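Local atomic coordinates of protein MpaA (Escherichia coli O157:H7, PDB entry 5HXD), a protein that probably cleaves the gamma-D-glutamyl-diaminopimelic acid amide bond of murein tripeptide, as a zinc-dependent amidase of the M14 carboxypeptidase family working in peptidoglycan breakdown. Residues Val95-Asn98 / Arg99-Pro102; Gly193-Gly196 / Ser197-Ala200. One frame throughout, in Å; residues are numbered along the deposited sequence.

Contact 1 (Val95-Asn98 / Arg99-Pro102)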
ATOM      1  N   VAL A  95      -4.579 -11.698  11.583  1.00 38.49           N
ATOM      2  CA  VAL A  95      -4.553 -12.959  10.851  1.00 39.55           C
ATOM      3  C   VAL A  95      -3.705 -12.852   9.580  1.00 39.68           C
ATOM      4  O   VAL A  95      -3.822 -11.882   8.827  1.00 37.61           O
ATOM      5  CB  VAL A  95      -5.979 -13.411  10.474  1.00 41.82           C
ATOM      6  CG1 VAL A  95      -5.940 -14.674   9.633  1.00 43.24           C
ATOM      7  CG2 VAL A  95      -6.822 -13.626  11.734  1.00 38.82           C
ATOM      8  N   ASP A  96      -2.834 -13.837   9.362  1.00 40.20           N
ATOM      9  CA  ASP A  96      -2.114 -13.965   8.097  1.00 39.53           C
ATOM     10  C   ASP A  96      -3.080 -14.619   7.086  1.00 41.08           C
ATOM     11  O   ASP A  96      -3.345 -15.815   7.169  1.00 45.16           O
ATOM     12  CB  ASP A  96      -0.830 -14.798   8.276  1.00 38.38           C
ATOM     13  CG  ASP A  96       0.110 -14.753   7.049  1.00 45.96           C
ATOM     14  OD1 ASP A  96      -0.349 -14.526   5.892  1.00 39.51           O
ATOM     15  OD2 ASP A  96       1.330 -14.977   7.255  1.00 45.02           O
ATOM     16  N   LEU A  97      -3.624 -13.831   6.161  1.00 35.95           N
ATOM     17  CA  LEU A  97      -4.642 -14.328   5.234  1.00 40.01           C
ATOM     18  C   LEU A  97      -4.121 -15.506   4.400  1.00 39.57           C
ATOM     19  O   LEU A  97      -4.900 -16.329   3.923  1.00 40.24           O
ATOM     20  CB  LEU A  97      -5.142 -13.207   4.300  1.00 36.37           C
ATOM     21  CG  LEU A  97      -6.047 -12.120   4.899  1.00 37.85           C
ATOM     22  CD1 LEU A  97      -6.318 -11.016   3.895  1.00 36.19           C
ATOM     23  CD2 LEU A  97      -7.334 -12.694   5.423  1.00 34.44           C
ATOM     24  N   ASN A  98      -2.807 -15.584   4.237  1.00 37.45           N
ATOM     25  CA  ASN A  98      -2.204 -16.669   3.485  1.00 38.67           C
ATOM     26  C   ASN A  98      -1.864 -17.835   4.400  1.00 42.52           C
ATOM     27  O   ASN A  98      -1.010 -18.658   4.074  1.00 44.22           O
ATOM     28  CB  ASN A  98      -0.953 -16.193   2.749  1.00 38.20           C
ATOM     29  CG  ASN A  98      -0.649 -17.016   1.503  1.00 38.32           C
ATOM     30  OD1 ASN A  98      -1.534 -17.313   0.693  1.00 39.43           O
ATOM     31  ND2 ASN A  98       0.612 -17.365   1.334  1.00 39.31           N
ATOM     32  N   ARG A  99      -2.521 -17.883   5.556  1.00 38.32           N
ATOM     33  CA  ARG A  99      -2.550 -19.094   6.373  1.00 39.03           C
ATOM     34  C   ARG A  99      -3.993 -19.359   6.743  1.00 39.51           C
ATOM     35  O   ARG A  99      -4.282 -20.288   7.497  1.00 45.17           O
ATOM     36  CB  ARG A  99      -1.692 -18.976   7.647  1.00 39.39           C
ATOM     37  CG  ARG A  99      -0.223 -18.675   7.421  1.00 38.78           C
ATOM     38  CD  ARG A  99       0.481 -19.811   6.721  1.00 35.95           C
ATOM     39  NE  ARG A  99       1.883 -19.513   6.495  1.00 38.08           N
ATOM     40  CZ  ARG A  99       2.345 -18.756   5.503  1.00 42.05           C
ATOM     41  NH1 ARG A  99       1.510 -18.204   4.626  1.00 39.66           N
ATOM     42  NH2 ARG A  99       3.652 -18.534   5.401  1.00 42.52           N
ATOM     43  N   ASN A 100      -4.892 -18.540   6.197  1.00 36.20           N
ATOM     44  CA  ASN A 100      -6.320 -18.581   6.528  1.00 39.12           C
ATOM     45  C   ASN A 100      -7.255 -19.313   5.517  1.00 43.68           C
ATOM     46  O   ASN A 100      -8.469 -19.360   5.717  1.00 43.87           O
ATOM     47  CB  ASN A 100      -6.814 -17.139   6.723  1.00 37.25           C
ATOM     48  CG  ASN A 100      -8.101 -17.055   7.541  1.00 44.94           C
ATOM     49  OD1 ASN A 100      -9.096 -16.469   7.097  1.00 43.59           O
ATOM     50  ND2 ASN A 100      -8.087 -17.642   8.740  1.00 43.99           N
ATOM     51  N   PHE A 101      -6.721 -19.887   4.443  1.00 38.88           N
ATOM     52  CA  PHE A 101      -7.596 -20.491   3.444  1.00 38.40           C
ATOM     53  C   PHE A 101      -8.009 -21.908   3.843  1.00 42.67           C
ATOM     54  O   PHE A 101      -7.178 -22.706   4.294  1.00 38.39           O
ATOM     55  CB  PHE A 101      -6.926 -20.482   2.064  1.00 38.89           C
ATOM     56  CG  PHE A 101      -6.919 -19.131   1.408  1.00 37.37           C
ATOM     57  CD1 PHE A 101      -7.904 -18.787   0.492  1.00 37.67           C
ATOM     58  CD2 PHE A 101      -5.946 -18.197   1.722  1.00 37.41           C
ATOM     59  CE1 PHE A 101      -7.924 -17.533  -0.117  1.00 35.38           C
ATOM     60  CE2 PHE A 101      -5.953 -16.939   1.119  1.00 39.94           C
ATOM     61  CZ  PHE A 101      -6.955 -16.610   0.190  1.00 38.51           C
ATOM     62  N   PRO A 102      -9.307 -22.230   3.668  1.00 44.60           N
ATOM     63  CA  PRO A 102      -9.896 -23.511   4.083  1.00 41.04           C
ATOM     64  C   PRO A 102      -9.356 -24.738   3.328  1.00 42.50           C
ATOM     65  O   PRO A 102     -10.080 -25.717   3.166  1.00 45.09           O
ATOM     66  CB  PRO A 102     -11.384 -23.314   3.794  1.00 42.93           C
ATOM     67  CG  PRO A 102     -11.422 -22.280   2.720  1.00 45.51           C
ATOM     68  CD  PRO A 102     -10.311 -21.340   3.057  1.00 38.92           C
TER

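Contact 2 (Gly193-Gly196 / Ser197-Ala200)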
ATOM      1  N   GLY A 193      -2.696 -23.638   5.090  1.00 39.80           N
ATOM      2  CA  GLY A 193      -3.803 -22.722   4.882  1.00 38.29           C
ATOM      3  C   GLY A 193      -3.528 -21.642   3.846  1.00 40.00           C
ATOM      4  O   GLY A 193      -4.310 -20.703   3.721  1.00 42.36           O
ATOM      5  N   SER A 194      -2.430 -21.769   3.101  1.00 40.86           N
ATOM      6  CA  SER A 194      -2.079 -20.796   2.054  1.00 42.18           C
ATOM      7  C   SER A 194      -3.059 -20.819   0.867  1.00 41.57           C
ATOM      8  O   SER A 194      -3.796 -21.791   0.671  1.00 39.25           O
ATOM      9  CB  SER A 194      -0.656 -21.043   1.546  1.00 41.42           C
ATOM     10  OG  SER A 194      -0.626 -22.088   0.590  1.00 39.40           O
ATOM     11  N   PHE A 195      -3.068 -19.736   0.093  1.00 37.86           N
ATOM     12  CA  PHE A 195      -3.994 -19.605  -1.017  1.00 36.60           C
ATOM     13  C   PHE A 195      -3.692 -20.699  -2.051  1.00 42.28           C
ATOM     14  O   PHE A 195      -4.599 -21.351  -2.572  1.00 43.47           O
ATOM     15  CB  PHE A 195      -3.900 -18.207  -1.632  1.00 34.70           C
ATOM     16  CG  PHE A 195      -4.623 -18.063  -2.939  1.00 39.42           C
ATOM     17  CD1 PHE A 195      -6.008 -18.074  -2.988  1.00 42.79           C
ATOM     18  CD2 PHE A 195      -3.919 -17.928  -4.123  1.00 39.75           C
ATOM     19  CE1 PHE A 195      -6.679 -17.952  -4.193  1.00 37.30           C
ATOM     20  CE2 PHE A 195      -4.574 -17.804  -5.323  1.00 41.01           C
ATOM     21  CZ  PHE A 195      -5.962 -17.809  -5.359  1.00 41.32           C
ATOM     22  N   GLY A 196      -2.409 -20.920  -2.308  1.00 40.67           N
ATOM     23  CA  GLY A 196      -1.982 -21.980  -3.191  1.00 38.86           C
ATOM     24  C   GLY A 196      -2.354 -23.355  -2.684  1.00 38.73           C
ATOM     25  O   GLY A 196      -2.646 -24.246  -3.474  1.00 45.61           O
ATOM     26  N   SER A 197      -2.338 -23.538  -1.370  1.00 39.71           N
ATOM     27  CA  SER A 197      -2.740 -24.808  -0.783  1.00 39.18           C
ATOM     28  C   SER A 197      -4.224 -25.068  -1.030  1.00 42.81           C
ATOM     29  O   SER A 197      -4.652 -26.212  -1.226  1.00 43.74           O
ATOM     30  CB  SER A 197      -2.453 -24.830   0.717  1.00 39.27           C
ATOM     31  OG  SER A 197      -1.111 -25.176   0.995  1.00 41.38           O
ATOM     32  N   TRP A 198      -5.008 -23.997  -0.993  1.00 39.41           N
ATOM     33  CA  TRP A 198      -6.432 -24.092  -1.241  1.00 43.45           C
ATOM     34  C   TRP A 198      -6.683 -24.373  -2.722  1.00 46.39           C
ATOM     35  O   TRP A 198      -7.580 -25.116  -3.101  1.00 42.72           O
ATOM     36  CB  TRP A 198      -7.117 -22.803  -0.826  1.00 39.06           C
ATOM     37  CG  TRP A 198      -8.605 -22.828  -0.947  1.00 43.84           C
ATOM     38  CD1 TRP A 198      -9.484 -23.499  -0.149  1.00 45.31           C
ATOM     39  CD2 TRP A 198      -9.394 -22.119  -1.905  1.00 45.26           C
ATOM     40  NE1 TRP A 198     -10.775 -23.254  -0.552  1.00 43.58           N
ATOM     41  CE2 TRP A 198     -10.746 -22.407  -1.626  1.00 41.38           C
ATOM     42  CE3 TRP A 198      -9.088 -21.264  -2.968  1.00 42.76           C
ATOM     43  CZ2 TRP A 198     -11.783 -21.875  -2.366  1.00 40.22           C
ATOM     44  CZ3 TRP A 198     -10.110 -20.749  -3.703  1.00 38.56           C
ATOM     45  CH2 TRP A 198     -11.447 -21.046  -3.396  1.00 43.36           C
ATOM     46  N   CYS A 199      -5.870 -23.746  -3.554  1.00 43.21           N
ATOM     47  CA  CYS A 199      -5.981 -23.905  -4.978  1.00 42.64           C
ATOM     48  C   CYS A 199      -5.667 -25.350  -5.412  1.00 46.08           C
ATOM     49  O   CYS A 199      -6.388 -25.932  -6.239  1.00 42.94           O
ATOM     50  CB  CYS A 199      -5.056 -22.898  -5.665  1.00 41.86           C
ATOM     51  SG  CYS A 199      -5.782 -21.254  -5.860  1.00 43.33           S
ATOM     52  N   ALA A 200      -4.607 -25.923  -4.841  1.00 42.06           N
ATOM     53  CA  ALA A 200      -4.225 -27.293  -5.156  1.00 43.13           C
ATOM     54  C   ALA A 200      -5.345 -28.266  -4.829  1.00 47.77           C
ATOM     55  O   ALA A 200      -5.572 -29.221  -5.578  1.00 50.35           O
ATOM     56  CB  ALA A 200      -2.974 -27.693  -4.424  1.00 40.82           C
TER

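Contact 1 (Val95-Asn98 / Arg99-Pro102)
Asp96 and Arg99 send their side chains the same way, side by side, from a tight turn beside the zinc site. An Asx turn starts it: Asp96 OD1 accepts from Asn98 N at 3.1 Å, and Asp96 O then takes the N-H of Arg99 at 2.7 Å. Aspartate suits this place because its short carboxylate reaches the backbone two residues on and still accepts from NE2 of His49, a predicted zinc ligand, while OD2 forms a salt bridge with Arg89. Arg99 CG lies against this carboxylate, but between the charged ends there is probably only electrostatic attraction: Asp96 OD2 sits over one face of the guanidinium, where no N-H points at it. Arginine is long enough to curl back on the turn. Bent at chi2 (-66°), its chain carries NH1 to Asn98 O at 2.6 Å, an acceptor lying near the guanidinium plane, although NH1 itself stands above the carbonyl plane. The Asn98 amide, turned 68° from the guanidinium, has OD1 bound to Phe195 N. Asn100 crosses Val95 at about a right angle; its buried amide is satisfied by Thr128 O, Glu135 N and Thr138. The Phe101 ring, oblique to Leu97 O, has Asn98 CA at its edge, and Asn100 N donates to Leu97 O at 3.2 Å.

Contact 2 (Gly193-Gly196 / Ser197-Ala200)
The N-terminus of helix 195-201 is closed by a serine N-cap. Ser194 OG accepts from the backbone N of Ser197 at 3.0 Å, and the hydroxyl of Ser197 donates to the same oxygen at 3.2 Å. The short Ser194 side chain can reach forward to the first turn because chi1 (81°) sets OG between its own N and carbonyl carbon. Ser197 OG has a further partner in Asn105 ND2. Ahead of the cap, Gly193 has a positive phi, which glycine adopts readily. The helical bonds then begin, Trp198 N to Ser194 O at 3.0 Å and Cys199 N to Phe195 O at 2.9 Å. On the buried side Cys199 SG sits over one face of the Phe195 ring, 3.8 Å from its centroid and 22° off the normal, displaced toward the rim where CZ lies. The small, polarisable sulfur fits closely against the ring one turn earlier. Trp198 approaches obliquely, its CE3 4.3 Å from Phe195 CE1, and the two large rings also pack on helix 136-148. Phe195, Trp198 and Cys199 are thus buried while Ala200 is exposed, and a side chain accepting from the backbone N three residues on makes Ser194 a classic serine N-cap.

In the fold
Contact 1 precedes contact 2 along the chain, by roughly ninety residues, yet their centres are about 9 Å apart and on the same side of the chain's centre. The first belongs to the loop between helix 81-85 and strand 110-114, the second to the start of helix 195-201. They touch directly: Phe101 N and Gly193 O, 2.6 Å apart, probably form a hydrogen bond, and Pro102 CG packs on Trp198 NE1. The rings of Phe101 and Phe195 meet edge-to-face, and both contacts pack on helix 136-148. Asn98 also adjoins the predicted zinc ligand His157, so contact 1 probably helps line the metal site, with contact 2 farther from the zinc and bracing it from behind.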